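Local atomic coordinates of diguanylate cyclase (Marinobacter aquaeolei VT8, PDB entry 3IGN), a protein that probably condenses two GTP molecules into cyclic di-GMP and two diphosphates with magnesium, the piece described here being its GGDEF domain with cyclic di-GMP bound. Residues 41-46 and 93-98; 63-68 and 117-122; 31-36 and 137-142; 75-80 and 108-113. All coordinates share one frame; numbering follows the deposited sequence.

Contact 1 (41-46 and 93-98). With C2E (9,9'-[(2R,3R,3aS,5S,7aR,9R,10R,10aS,12S,14aR)-3,5,10,12-tetrahydroxy-5,12-dioxidooctahydro-2H,7H-difuro[3,2-d:3',2'-j][1,3,7,9,2,8]tetraoxadiphosphacyclododecine-2,9-diyl]bis(2-amino-1,9-dihydro-6H-purin-6-one)), chain B.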
# COMPACT_ATOMS: atom_id res chain seq x y z
N SER A 41 -7.33 -3.24 -9.82
CA SER A 41 -6.14 -2.42 -9.67
C SER A 41 -5.32 -2.85 -8.47
O SER A 41 -5.82 -3.49 -7.55
CB SER A 41 -6.55 -0.95 -9.51
OG SER A 41 -7.27 -0.48 -10.64
N LEU A 42 -4.05 -2.46 -8.51
CA LEU A 42 -3.11 -2.77 -7.45
C LEU A 42 -2.49 -1.46 -6.96
O LEU A 42 -2.20 -0.57 -7.76
CB LEU A 42 -2.02 -3.66 -8.00
CG LEU A 42 -1.08 -4.33 -7.00
CD1 LEU A 42 -1.85 -5.41 -6.26
CD2 LEU A 42 0.11 -4.94 -7.74
N VAL A 43 -2.30 -1.36 -5.65
CA VAL A 43 -1.68 -0.19 -5.05
C VAL A 43 -0.43 -0.65 -4.31
O VAL A 43 -0.40 -1.73 -3.73
CB VAL A 43 -2.61 0.49 -4.03
CG1 VAL A 43 -1.93 1.73 -3.44
CG2 VAL A 43 -3.92 0.87 -4.70
N MSE A 44 0.62 0.15 -4.38
CA MSE A 44 1.87 -0.14 -3.68
C MSE A 44 2.23 1.21 -3.09
O MSE A 44 2.32 2.19 -3.83
CB MSE A 44 2.97 -0.58 -4.65
CG MSE A 44 2.59 -1.68 -5.61
SE MSE A 44 3.72 -3.22 -5.42
CE MSE A 44 3.03 -3.78 -3.74
N PHE A 45 2.40 1.29 -1.78
CA PHE A 45 2.76 2.56 -1.19
C PHE A 45 3.78 2.42 -0.07
O PHE A 45 3.90 1.37 0.55
CB PHE A 45 1.51 3.34 -0.73
CG PHE A 45 0.74 2.72 0.42
CD1 PHE A 45 0.94 3.19 1.72
CD2 PHE A 45 -0.23 1.75 0.19
CE1 PHE A 45 0.17 2.70 2.78
CE2 PHE A 45 -1.01 1.26 1.24
CZ PHE A 45 -0.81 1.73 2.54
N ASP A 46 4.54 3.50 0.12
CA ASP A 46 5.61 3.56 1.12
C ASP A 46 5.43 4.79 2.00
O ASP A 46 4.85 5.79 1.59
CB ASP A 46 6.97 3.71 0.43
CG ASP A 46 7.44 2.44 -0.23
OD1 ASP A 46 6.65 1.48 -0.32
OD2 ASP A 46 8.62 2.40 -0.66
N ILE A 93 -2.14 -3.02 -1.75
CA ILE A 93 -3.57 -3.25 -1.63
C ILE A 93 -4.10 -3.75 -2.96
O ILE A 93 -3.74 -3.22 -4.01
CB ILE A 93 -4.37 -1.96 -1.30
CG1 ILE A 93 -3.65 -1.11 -0.26
CG2 ILE A 93 -5.74 -2.34 -0.76
CD1 ILE A 93 -4.31 0.25 -0.06
N ILE A 94 -4.95 -4.78 -2.92
CA ILE A 94 -5.56 -5.31 -4.13
C ILE A 94 -6.94 -4.68 -4.11
O ILE A 94 -7.64 -4.74 -3.11
CB ILE A 94 -5.72 -6.84 -4.09
CG1 ILE A 94 -4.35 -7.51 -3.98
CG2 ILE A 94 -6.44 -7.33 -5.36
CD1 ILE A 94 -4.41 -9.02 -3.75
N LEU A 95 -7.32 -4.06 -5.22
CA LEU A 95 -8.63 -3.43 -5.30
C LEU A 95 -9.43 -4.07 -6.43
O LEU A 95 -9.36 -3.65 -7.59
CB LEU A 95 -8.47 -1.93 -5.56
CG LEU A 95 -7.56 -1.14 -4.61
CD1 LEU A 95 -7.44 0.30 -5.12
CD2 LEU A 95 -8.14 -1.15 -3.19
N PRO A 96 -10.21 -5.11 -6.12
CA PRO A 96 -11.00 -5.77 -7.15
C PRO A 96 -12.18 -4.92 -7.61
O PRO A 96 -12.68 -4.08 -6.86
CB PRO A 96 -11.45 -7.07 -6.46
CG PRO A 96 -11.64 -6.63 -5.05
CD PRO A 96 -10.41 -5.76 -4.80
N GLU A 97 -12.61 -5.14 -8.86
CA GLU A 97 -13.74 -4.43 -9.44
C GLU A 97 -13.56 -2.93 -9.35
O GLU A 97 -14.54 -2.19 -9.25
CB GLU A 97 -15.02 -4.83 -8.73
CG GLU A 97 -15.43 -6.28 -8.89
CD GLU A 97 -15.82 -6.59 -10.32
OE1 GLU A 97 -16.39 -5.70 -10.99
OE2 GLU A 97 -15.56 -7.72 -10.77
N THR A 98 -12.31 -2.48 -9.41
CA THR A 98 -12.00 -1.07 -9.27
C THR A 98 -11.02 -0.62 -10.35
O THR A 98 -9.92 -1.17 -10.44
CB THR A 98 -11.37 -0.82 -7.89
OG1 THR A 98 -12.25 -1.32 -6.87
CG2 THR A 98 -11.13 0.67 -7.65
P1 C2E B . -16.91 8.37 -3.41
O2P C2E B . -16.09 7.92 -2.10
O1P C2E B . -16.47 9.72 -3.83
O5' C2E B . -16.68 7.36 -4.61
C5' C2E B . -15.47 6.71 -4.79
C4' C2E B . -15.50 5.74 -5.97
O4' C2E B . -14.17 5.19 -5.97
C3' C2E B . -16.50 4.58 -5.75
O3' C2E B . -17.55 4.41 -6.71
C2' C2E B . -15.64 3.35 -5.57
O2' C2E B . -16.00 2.34 -6.52
C1' C2E B . -14.18 3.79 -5.64
N9 C2E B . -13.75 3.56 -4.24
C8 C2E B . -13.79 4.47 -3.20
N7 C2E B . -13.37 3.95 -2.10
C5 C2E B . -13.03 2.67 -2.34
C6 C2E B . -12.53 1.62 -1.54
O6 C2E B . -12.31 1.79 -0.35
N1 C2E B . -12.29 0.40 -2.13
C2 C2E B . -12.53 0.21 -3.47
N2 C2E B . -12.28 -1.02 -4.04
N3 C2E B . -13.01 1.18 -4.23
C4 C2E B . -13.27 2.40 -3.72
P11 C2E B . -18.91 3.97 -5.94
O21 C2E B . -18.71 2.61 -5.09
O11 C2E B . -20.01 3.78 -6.91
O5A C2E B . -19.21 5.21 -4.98
C5A C2E B . -20.20 5.21 -4.03
C4A C2E B . -20.28 6.55 -3.29
O4A C2E B . -21.20 6.33 -2.22
C3A C2E B . -18.93 7.01 -2.69
O3A C2E B . -18.48 8.28 -3.11
C2A C2E B . -19.10 6.94 -1.20
O2A C2E B . -18.83 8.19 -0.55
C1A C2E B . -20.50 6.42 -0.93
N91 C2E B . -20.14 5.09 -0.36
C81 C2E B . -20.11 3.87 -1.02
N71 C2E B . -19.73 2.93 -0.22
C51 C2E B . -19.49 3.46 1.00
C61 C2E B . -19.04 2.92 2.24
O61 C2E B . -18.80 1.73 2.35
N11 C2E B . -18.89 3.77 3.30
C21 C2E B . -19.16 5.12 3.18
N21 C2E B . -19.00 5.94 4.26
N31 C2E B . -19.57 5.63 2.02
C41 C2E B . -19.74 4.85 0.92
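With OG beside its own backbone N and anti to the carbonyl carbon (chi1 -61°), S41 reaches the carbonyl of T98; V43 puts CG2 in the same position and meets L95. These residues lie on strands 40-47 and 90-96, antiparallel neighbours in the middle of the GGDEF-domain sheet, the second of them carrying the end of the GGEEF signature. S41 with L95 and V43 with I93 are hydrogen-bonded pairs, and L42 with I94 is the non-hydrogen-bonded pair between them. V43 N donates to I93 O at 2.9 Å, and I93 N returns a bond to V43 O. The side chains alternate between two buried faces. V43, I93 and L95 turn to helix 100-115, with V43 CG2 3.6 Å from L95 CD1. L42 and I94 turn to W22 of helix 19-36, where L42 CD1 lies 4.0 Å from I94 CG1. Branched aliphatic residues suit both places, filling the layers under the helices while tolerating an extended backbone. Farther along, I93 CD1 lies 3.7 Å from CE2 of F45, whose ring also meets F91. At the strand end a small hydroxyl residue fits: S41 OG donates to T98 O at 2.7 Å and ties down the turn beyond P96. T98 OG1 in turn donates to P96 O and accepts from the guanine N2 of c-di-GMP (chain B) at 2.8 Å.

Contact 2 (63-68 and 117-122); sequences DEVIRH and STVSTS
The short strand 119-120, one arm of a small two-stranded hairpin apart from the main sheet, lays V119 against helix 59-74. Its two methyl groups straddle one helical turn: V119 CG1 lies 3.9 Å from E64 CB, and V119 CG2 lies 3.9 Å from H68 CB. V65 adds a looser apolar contact, CG2 to CG2 of V119 at 4.4 Å. A compact branched residue fits here, because it fills the groove between E64 and H68 with little bulk. With CG anti to the backbone N (chi1 -178°), H68 sends its ring along the helix flank to S117. NE2 donates to S117 OG at 2.7 Å with an N-H...O angle of 167°, the oxygen lying in the ring plane. Within the GGDEF domain this pins the chain just after helix 100-115 to helix 59-74, for S117 OG also bonds to A113 O in the last turns of helix 100-115. Were H68 an alanine, S117 OG would probably lose its donor and a gap would open beside V119 and Y128. E64, whose CB does the packing, keeps its carboxylate for its own helix: OE2 accepts from both NE and NH2 of R67, each at 2.7 Å.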
# COMPACT_ATOMS: atom_id res chain seq x y z
N ASP A 63 7.98 2.13 14.43
CA ASP A 63 7.00 1.05 14.47
C ASP A 63 5.60 1.62 14.66
O ASP A 63 4.64 1.14 14.06
CB ASP A 63 7.33 0.08 15.60
CG ASP A 63 8.53 -0.78 15.30
OD1 ASP A 63 9.20 -0.52 14.28
OD2 ASP A 63 8.80 -1.72 16.08
N GLU A 64 5.48 2.65 15.49
CA GLU A 64 4.19 3.27 15.72
C GLU A 64 3.68 3.89 14.43
O GLU A 64 2.48 3.89 14.17
CB GLU A 64 4.28 4.33 16.82
CG GLU A 64 4.06 3.76 18.20
CD GLU A 64 2.73 3.04 18.30
OE1 GLU A 64 1.68 3.72 18.30
OE2 GLU A 64 2.73 1.79 18.36
N VAL A 65 4.59 4.43 13.64
CA VAL A 65 4.22 5.05 12.37
C VAL A 65 3.72 3.96 11.43
O VAL A 65 2.74 4.15 10.71
CB VAL A 65 5.42 5.78 11.73
CG1 VAL A 65 5.05 6.30 10.36
CG2 VAL A 65 5.84 6.95 12.62
N ILE A 66 4.38 2.80 11.45
CA ILE A 66 3.98 1.68 10.61
C ILE A 66 2.62 1.16 11.05
O ILE A 66 1.74 0.94 10.23
CB ILE A 66 5.00 0.52 10.69
CG1 ILE A 66 6.26 0.89 9.89
CG2 ILE A 66 4.39 -0.75 10.14
CD1 ILE A 66 7.41 -0.08 10.08
N ARG A 67 2.45 0.98 12.36
CA ARG A 67 1.18 0.48 12.87
C ARG A 67 0.04 1.43 12.57
O ARG A 67 -1.07 1.00 12.24
CB ARG A 67 1.27 0.24 14.38
CG ARG A 67 1.77 -1.15 14.75
CD ARG A 67 1.65 -1.40 16.25
NE ARG A 67 2.59 -0.59 17.01
CZ ARG A 67 3.58 -1.10 17.75
NH1 ARG A 67 3.74 -2.41 17.83
NH2 ARG A 67 4.40 -0.29 18.40
N HIS A 68 0.29 2.73 12.69
CA HIS A 68 -0.75 3.71 12.42
C HIS A 68 -1.13 3.67 10.95
O HIS A 68 -2.30 3.78 10.60
CB HIS A 68 -0.28 5.12 12.78
CG HIS A 68 -1.33 6.17 12.58
ND1 HIS A 68 -2.51 6.19 13.29
CD2 HIS A 68 -1.39 7.21 11.71
CE1 HIS A 68 -3.25 7.21 12.88
NE2 HIS A 68 -2.60 7.84 11.92
N SER A 117 -2.73 13.00 10.10
CA SER A 117 -2.41 12.25 11.30
C SER A 117 -1.30 12.82 12.15
O SER A 117 -0.47 13.62 11.71
CB SER A 117 -2.01 10.82 10.94
OG SER A 117 -3.12 10.07 10.48
N THR A 118 -1.30 12.41 13.40
CA THR A 118 -0.27 12.81 14.34
C THR A 118 -0.00 11.59 15.16
O THR A 118 -0.84 11.15 15.93
CB THR A 118 -0.69 13.93 15.27
OG1 THR A 118 -0.85 15.14 14.52
CG2 THR A 118 0.37 14.12 16.34
N VAL A 119 1.18 11.04 14.99
CA VAL A 119 1.52 9.86 15.76
C VAL A 119 2.09 10.24 17.09
O VAL A 119 3.24 10.66 17.19
CB VAL A 119 2.52 8.98 15.04
CG1 VAL A 119 3.14 8.02 16.03
CG2 VAL A 119 1.83 8.23 13.94
N SER A 120 1.28 10.10 18.13
CA SER A 120 1.74 10.41 19.46
C SER A 120 2.68 9.31 19.93
O SER A 120 2.25 8.20 20.29
CB SER A 120 0.55 10.52 20.40
N THR A 121 3.98 9.61 19.91
CA THR A 121 4.97 8.62 20.34
C THR A 121 5.70 9.12 21.59
O THR A 121 5.60 10.29 21.97
CB THR A 121 5.97 8.36 19.23
N SER A 122 6.45 8.22 22.24
CA SER A 122 7.19 8.56 23.44
C SER A 122 8.40 9.44 23.11
O SER A 122 8.98 10.06 23.99
CB SER A 122 7.65 7.29 24.15

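Contact 3 (31-36 and 137-142)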
# COMPACT_ATOMS: atom_id res chain seq x y z
N GLU A 31 -5.01 -14.09 -12.22
CA GLU A 31 -5.58 -15.18 -13.02
C GLU A 31 -7.09 -15.02 -13.22
O GLU A 31 -7.62 -15.43 -14.26
CB GLU A 31 -5.29 -16.54 -12.38
CG GLU A 31 -3.84 -17.00 -12.51
CD GLU A 31 -3.40 -17.15 -13.97
OE1 GLU A 31 -4.27 -17.38 -14.85
OE2 GLU A 31 -2.19 -17.07 -14.23
N ARG A 32 -7.76 -14.41 -12.25
CA ARG A 32 -9.20 -14.17 -12.36
C ARG A 32 -9.40 -13.18 -13.50
O ARG A 32 -10.30 -13.34 -14.33
CB ARG A 32 -9.76 -13.61 -11.06
CG ARG A 32 -11.29 -13.46 -11.04
CD ARG A 32 -11.78 -13.11 -9.63
NE ARG A 32 -13.22 -12.81 -9.59
CZ ARG A 32 -14.02 -13.15 -8.59
NH1 ARG A 32 -13.53 -13.79 -7.54
NH2 ARG A 32 -15.32 -12.87 -8.65
N PHE A 33 -8.54 -12.16 -13.55
CA PHE A 33 -8.59 -11.16 -14.62
C PHE A 33 -8.31 -11.79 -15.99
O PHE A 33 -9.00 -11.50 -16.97
CB PHE A 33 -7.56 -10.05 -14.37
CG PHE A 33 -7.35 -9.15 -15.58
CD1 PHE A 33 -8.18 -8.04 -15.79
CD2 PHE A 33 -6.37 -9.44 -16.52
CE1 PHE A 33 -8.03 -7.25 -16.93
CE2 PHE A 33 -6.21 -8.66 -17.66
CZ PHE A 33 -7.04 -7.56 -17.87
N ARG A 34 -7.27 -12.62 -16.07
CA ARG A 34 -6.93 -13.25 -17.34
C ARG A 34 -8.10 -14.04 -17.88
O ARG A 34 -8.27 -14.19 -19.09
CB ARG A 34 -5.71 -14.17 -17.19
CG ARG A 34 -4.40 -13.45 -16.93
CD ARG A 34 -4.07 -12.43 -18.02
NE ARG A 34 -3.82 -13.06 -19.33
CZ ARG A 34 -3.43 -12.37 -20.40
NH1 ARG A 34 -3.25 -11.06 -20.31
NH2 ARG A 34 -3.22 -13.00 -21.55
N ARG A 35 -8.93 -14.53 -16.97
CA ARG A 35 -10.08 -15.34 -17.35
C ARG A 35 -11.34 -14.52 -17.64
O ARG A 35 -12.05 -14.76 -18.62
CB ARG A 35 -10.36 -16.33 -16.22
CG ARG A 35 -11.37 -17.39 -16.56
CD ARG A 35 -10.68 -18.60 -17.16
NE ARG A 35 -11.30 -18.93 -18.43
CZ ARG A 35 -11.13 -20.07 -19.08
NH1 ARG A 35 -10.34 -21.03 -18.60
NH2 ARG A 35 -11.77 -20.26 -20.22
N TYR A 36 -11.61 -13.53 -16.80
CA TYR A 36 -12.83 -12.74 -16.91
C TYR A 36 -12.73 -11.27 -17.30
O TYR A 36 -13.75 -10.66 -17.62
CB TYR A 36 -13.61 -12.89 -15.59
CG TYR A 36 -13.94 -14.33 -15.28
CD1 TYR A 36 -14.85 -15.05 -16.05
CD2 TYR A 36 -13.29 -15.01 -14.23
CE1 TYR A 36 -15.11 -16.39 -15.80
CE2 TYR A 36 -13.55 -16.36 -13.97
CZ TYR A 36 -14.46 -17.05 -14.77
OH TYR A 36 -14.70 -18.38 -14.55
N LEU A 137 -4.80 -3.37 -13.88
CA LEU A 137 -4.34 -4.48 -14.69
C LEU A 137 -4.88 -4.44 -16.11
O LEU A 137 -6.08 -4.27 -16.33
CB LEU A 137 -4.72 -5.80 -14.02
CG LEU A 137 -4.28 -7.12 -14.66
CD1 LEU A 137 -2.77 -7.14 -14.86
CD2 LEU A 137 -4.73 -8.27 -13.76
N THR A 138 -3.98 -4.56 -17.08
CA THR A 138 -4.34 -4.59 -18.50
C THR A 138 -3.92 -5.97 -19.00
O THR A 138 -3.44 -6.79 -18.23
CB THR A 138 -3.56 -3.53 -19.31
OG1 THR A 138 -2.20 -3.95 -19.46
CG2 THR A 138 -3.59 -2.19 -18.60
N GLU A 139 -4.10 -6.23 -20.29
CA GLU A 139 -3.71 -7.53 -20.84
C GLU A 139 -2.20 -7.65 -21.03
O GLU A 139 -1.69 -8.74 -21.29
CB GLU A 139 -4.39 -7.76 -22.19
CG GLU A 139 -5.88 -8.06 -22.12
CD GLU A 139 -6.45 -8.41 -23.49
OE1 GLU A 139 -5.66 -8.78 -24.38
OE2 GLU A 139 -7.69 -8.33 -23.66
N THR A 140 -1.46 -6.55 -20.88
CA THR A 140 -0.03 -6.61 -21.12
C THR A 140 0.82 -7.45 -20.15
O THR A 140 1.54 -8.34 -20.59
CB THR A 140 0.56 -5.20 -21.24
OG1 THR A 140 -0.20 -4.47 -22.22
CG2 THR A 140 2.01 -5.25 -21.69
N PRO A 141 0.73 -7.19 -18.83
CA PRO A 141 1.54 -7.99 -17.89
C PRO A 141 1.36 -9.49 -18.13
O PRO A 141 0.23 -9.96 -18.19
CB PRO A 141 1.00 -7.56 -16.53
CG PRO A 141 0.59 -6.14 -16.76
CD PRO A 141 -0.09 -6.21 -18.11
N GLU A 142 2.46 -10.24 -18.24
CA GLU A 142 2.36 -11.67 -18.51
C GLU A 142 2.28 -12.58 -17.27
O GLU A 142 2.13 -13.80 -17.39
CB GLU A 142 3.51 -12.12 -19.40
CG GLU A 142 3.69 -11.19 -20.60
CD GLU A 142 4.39 -11.86 -21.76
OE1 GLU A 142 5.05 -12.90 -21.55
OE2 GLU A 142 4.29 -11.34 -22.89
O HOH W 1 -2.50 -9.44 -18.06
O HOH W 2 -2.94 -10.79 -23.64
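The CA atoms of F33 and L137 lie 7.9 Å apart and those of R34 and E139 7.4 Å, so the last turns of helix 19-36 stand one layer of side chains away from segment 137-142, the loop that leaves strand 130-136 of the GGDEF-domain sheet for helix 144-160. F33 and L137 fill that layer. F33 points CG away from its backbone N (chi1 167°), which lays the ring over the loop, and L137 CG sits over one face, 3.8 Å from the ring centroid, in a CH-pi contact. L137 CD2 presses closely on F33 CG at 3.3 Å, while the far rim of the ring, at CE2, comes 3.4 Å from T138 O. Without the ring, as with a serine here, L137 is likely to lose the flat surface it rests on and face a gap. R34 supplies the polar part. Its chain bends at chi2 and chi3, bringing NH1 to E139 O at 3.0 Å, a bond of rather poor straightness (131°). A water accepts from NH1 and donates to T138 O and P141 O, so the long arginine gathers several loop carbonyls at the surface. The loop also braces itself by an ST turn, T138 OG1 accepting from T140 N. Around this contact, L137 bonds through its backbone to T40 at the start of strand 40-47 and packs on W147 of helix 144-160, while P141 O is bonded to Y30 OH of helix 19-36.

Contact 4 (75-80 and 108-113); sequences NNIRQS and ERIREA. With C2E (9,9'-[(2R,3R,3aS,5S,7aR,9R,10R,10aS,12S,14aR)-3,5,10,12-tetrahydroxy-5,12-dioxidooctahydro-2H,7H-difuro[3,2-d:3',2'-j][1,3,7,9,2,8]tetraoxadiphosphacyclododecine-2,9-diyl]bis(2-amino-1,9-dihydro-6H-purin-6-one)), chain C.
R109 and N76 together form one wall of the cyclic di-GMP site, where a guanine of the chain C ligand covers a face of the R109 guanidinium, its N3 lying 3.2 Å above the plane. From another side R78 grips the same base along its Hoogsteen edge: NE donates to N7 at 3.0 Å, almost straight (175°), and NH2 to O6 at 2.9 Å. Q79 N reaches the phosphate oxygen O1P at 2.8 Å. Both arginines also hold the second ligand: R78 NH2 forms a salt bridge to its phosphate, and R109 NH2 donates to its guanine O6. R78 and D81 are the ends of an RxxD motif, as in the inhibitory product site of other diguanylate cyclases. What sets R109 in place is its bend at chi3 (66°) and its grip on N76: NH2 donates to N76 O at 2.6 Å, nearly along the C=O axis, and NE adds a weak bond to N76 OD1. Farther out, N76 ND2 is held by V72 O, and D81 OD2 accepts from R78 N. Beneath, I110 CG1 packs on N76 CB at 3.8 Å and I110 CD1 on I77 CG2. The contact thus joins the loop between helix 59-74 and strand 82-85 to the side of helix 100-115.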
# COMPACT_ATOMS: atom_id res chain seq x y z
N ASN A 75 -8.79 0.61 8.32
CA ASN A 75 -10.05 1.30 8.59
C ASN A 75 -10.56 2.17 7.45
O ASN A 75 -11.60 2.80 7.57
CB ASN A 75 -9.91 2.14 9.86
CG ASN A 75 -9.58 1.30 11.08
OD1 ASN A 75 -10.29 0.35 11.38
ND2 ASN A 75 -8.51 1.65 11.78
N ASN A 76 -9.84 2.18 6.33
CA ASN A 76 -10.23 2.99 5.19
C ASN A 76 -10.54 2.21 3.92
O ASN A 76 -10.94 2.80 2.91
CB ASN A 76 -9.15 4.03 4.89
CG ASN A 76 -9.40 5.35 5.60
OD1 ASN A 76 -10.16 6.19 5.12
ND2 ASN A 76 -8.76 5.53 6.75
N ILE A 77 -10.35 0.89 3.94
CA ILE A 77 -10.61 0.09 2.74
C ILE A 77 -11.77 -0.88 2.96
O ILE A 77 -12.13 -1.19 4.09
CB ILE A 77 -9.36 -0.71 2.31
CG1 ILE A 77 -9.05 -1.79 3.34
CG2 ILE A 77 -8.17 0.22 2.13
CD1 ILE A 77 -7.86 -2.68 2.98
N ARG A 78 -12.33 -1.37 1.86
CA ARG A 78 -13.44 -2.31 1.90
C ARG A 78 -12.95 -3.68 2.32
O ARG A 78 -11.80 -4.03 2.09
CB ARG A 78 -14.10 -2.40 0.52
CG ARG A 78 -14.62 -1.06 0.03
CD ARG A 78 -15.12 -1.10 -1.41
NE ARG A 78 -15.78 0.17 -1.72
CZ ARG A 78 -16.34 0.46 -2.89
NH1 ARG A 78 -16.35 -0.42 -3.88
NH2 ARG A 78 -16.91 1.64 -3.06
N GLN A 79 -13.82 -4.46 2.94
CA GLN A 79 -13.43 -5.79 3.36
C GLN A 79 -13.11 -6.64 2.13
O GLN A 79 -12.37 -7.62 2.22
CB GLN A 79 -14.55 -6.44 4.19
CG GLN A 79 -15.91 -6.47 3.53
CD GLN A 79 -16.99 -6.94 4.48
OE1 GLN A 79 -16.80 -7.91 5.22
NE2 GLN A 79 -18.13 -6.26 4.48
N SER A 80 -13.63 -6.23 0.98
CA SER A 80 -13.37 -6.95 -0.25
C SER A 80 -12.01 -6.56 -0.88
O SER A 80 -11.54 -7.22 -1.80
CB SER A 80 -14.51 -6.72 -1.25
OG SER A 80 -14.94 -5.37 -1.22
N GLU A 108 -6.35 8.48 -2.32
CA GLU A 108 -6.33 9.86 -1.84
C GLU A 108 -6.91 9.95 -0.43
O GLU A 108 -6.38 10.67 0.41
CB GLU A 108 -7.14 10.75 -2.78
CG GLU A 108 -7.35 12.18 -2.30
CD GLU A 108 -6.05 12.97 -2.17
OE1 GLU A 108 -4.98 12.45 -2.58
OE2 GLU A 108 -6.10 14.11 -1.67
N ARG A 109 -7.98 9.21 -0.18
CA ARG A 109 -8.60 9.21 1.14
C ARG A 109 -7.59 8.73 2.17
O ARG A 109 -7.49 9.28 3.26
CB ARG A 109 -9.85 8.32 1.16
CG ARG A 109 -10.74 8.53 2.37
CD ARG A 109 -12.09 7.84 2.22
NE ARG A 109 -11.96 6.38 2.19
CZ ARG A 109 -12.27 5.63 1.14
NH1 ARG A 109 -12.73 6.19 0.03
NH2 ARG A 109 -12.12 4.31 1.19
N ILE A 110 -6.81 7.71 1.82
CA ILE A 110 -5.79 7.21 2.73
C ILE A 110 -4.66 8.23 2.86
O ILE A 110 -4.19 8.53 3.96
CB ILE A 110 -5.20 5.85 2.26
CG1 ILE A 110 -6.19 4.71 2.54
CG2 ILE A 110 -3.90 5.57 2.99
CD1 ILE A 110 -5.70 3.34 2.09
N ARG A 111 -4.21 8.78 1.73
CA ARG A 111 -3.14 9.77 1.75
C ARG A 111 -3.49 10.92 2.68
O ARG A 111 -2.69 11.32 3.52
CB ARG A 111 -2.89 10.36 0.36
CG ARG A 111 -1.62 11.22 0.26
CD ARG A 111 -1.66 12.15 -0.95
NE ARG A 111 -2.79 13.07 -0.85
CZ ARG A 111 -2.88 14.05 0.03
NH1 ARG A 111 -1.90 14.27 0.90
NH2 ARG A 111 -3.97 14.81 0.08
N GLU A 112 -4.70 11.45 2.52
CA GLU A 112 -5.15 12.57 3.33
C GLU A 112 -5.27 12.19 4.81
O GLU A 112 -4.90 12.98 5.68
CB GLU A 112 -6.50 13.08 2.82
CG GLU A 112 -6.81 14.51 3.23
CD GLU A 112 -8.08 15.04 2.59
OE1 GLU A 112 -8.35 14.67 1.43
OE2 GLU A 112 -8.79 15.84 3.24
N ALA A 113 -5.78 11.00 5.08
CA ALA A 113 -5.93 10.55 6.46
C ALA A 113 -4.56 10.46 7.13
O ALA A 113 -4.42 10.75 8.32
CB ALA A 113 -6.63 9.20 6.50
P1 C2E C . -16.89 -2.35 4.14
O2P C2E C . -17.08 -2.22 2.55
O1P C2E C . -16.01 -3.47 4.47
O5' C2E C . -16.28 -1.03 4.77
C5' C2E C . -15.36 -0.23 4.14
C4' C2E C . -14.92 0.93 5.04
O4' C2E C . -14.00 1.68 4.23
C3' C2E C . -16.11 1.85 5.39
O3' C2E C . -16.43 2.04 6.77
C2' C2E C . -15.85 3.15 4.64
O2' C2E C . -15.88 4.30 5.49
C1' C2E C . -14.55 2.97 3.87
N9 C2E C . -15.04 2.96 2.48
C8 C2E C . -15.27 1.87 1.68
N7 C2E C . -15.72 2.21 0.54
C5 C2E C . -15.83 3.54 0.50
C6 C2E C . -16.27 4.46 -0.48
O6 C2E C . -16.66 4.07 -1.57
N1 C2E C . -16.25 5.80 -0.19
C2 C2E C . -15.81 6.25 1.04
N2 C2E C . -15.81 7.59 1.31
N3 C2E C . -15.40 5.39 1.98
C4 C2E C . -15.39 4.05 1.74
P11 C2E C . -18.03 2.15 6.94
O21 C2E C . -18.67 3.32 6.05
O11 C2E C . -18.38 2.37 8.37
O5A C2E C . -18.55 0.74 6.46
C5A C2E C . -19.88 0.47 6.29
C4A C2E C . -20.08 -0.96 5.85
O4A C2E C . -21.46 -1.07 5.52
C3A C2E C . -19.22 -1.36 4.62
O3A C2E C . -18.36 -2.48 4.83
C2A C2E C . -20.22 -1.58 3.52
O2A C2E C . -20.11 -2.90 3.00
C1A C2E C . -21.60 -1.29 4.08
N91 C2E C . -21.91 -0.03 3.35
C81 C2E C . -21.95 1.25 3.84
N71 C2E C . -22.25 2.10 2.90
C51 C2E C . -22.42 1.43 1.75
C61 C2E C . -22.74 1.82 0.42
O61 C2E C . -22.92 3.00 0.15
N11 C2E C . -22.84 0.85 -0.54
C21 C2E C . -22.63 -0.47 -0.23
N21 C2E C . -22.74 -1.42 -1.21
N31 C2E C . -22.33 -0.85 1.01
C41 C2E C . -22.22 0.06 2.01

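How the contacts relate
Contact 1 is the core of the set, wholly buried and held by strand pairing; contact 2 is also buried but lies far out, while contacts 3 and 4 are at the surface. Contacts 1 and 4 touch, I93 CD1 meeting I110 CD1 at 4.0 Å, and both line the cyclic di-GMP site, T98 from the loop just past strand 90-96. Contacts 2 and 4 use two helices in complementary ways: contact 2 takes helix 59-74 and the chain leaving helix 100-115, contact 4 the loop leaving helix 59-74 and helix 100-115 itself. Contacts 2 and 3 lie on opposite sides of the chain's centre, their centres about 37 Å apart; one pairs histidine with serine, the other uses arginine and water, and contact 4 sets arginines on bases and a backbone carbonyl.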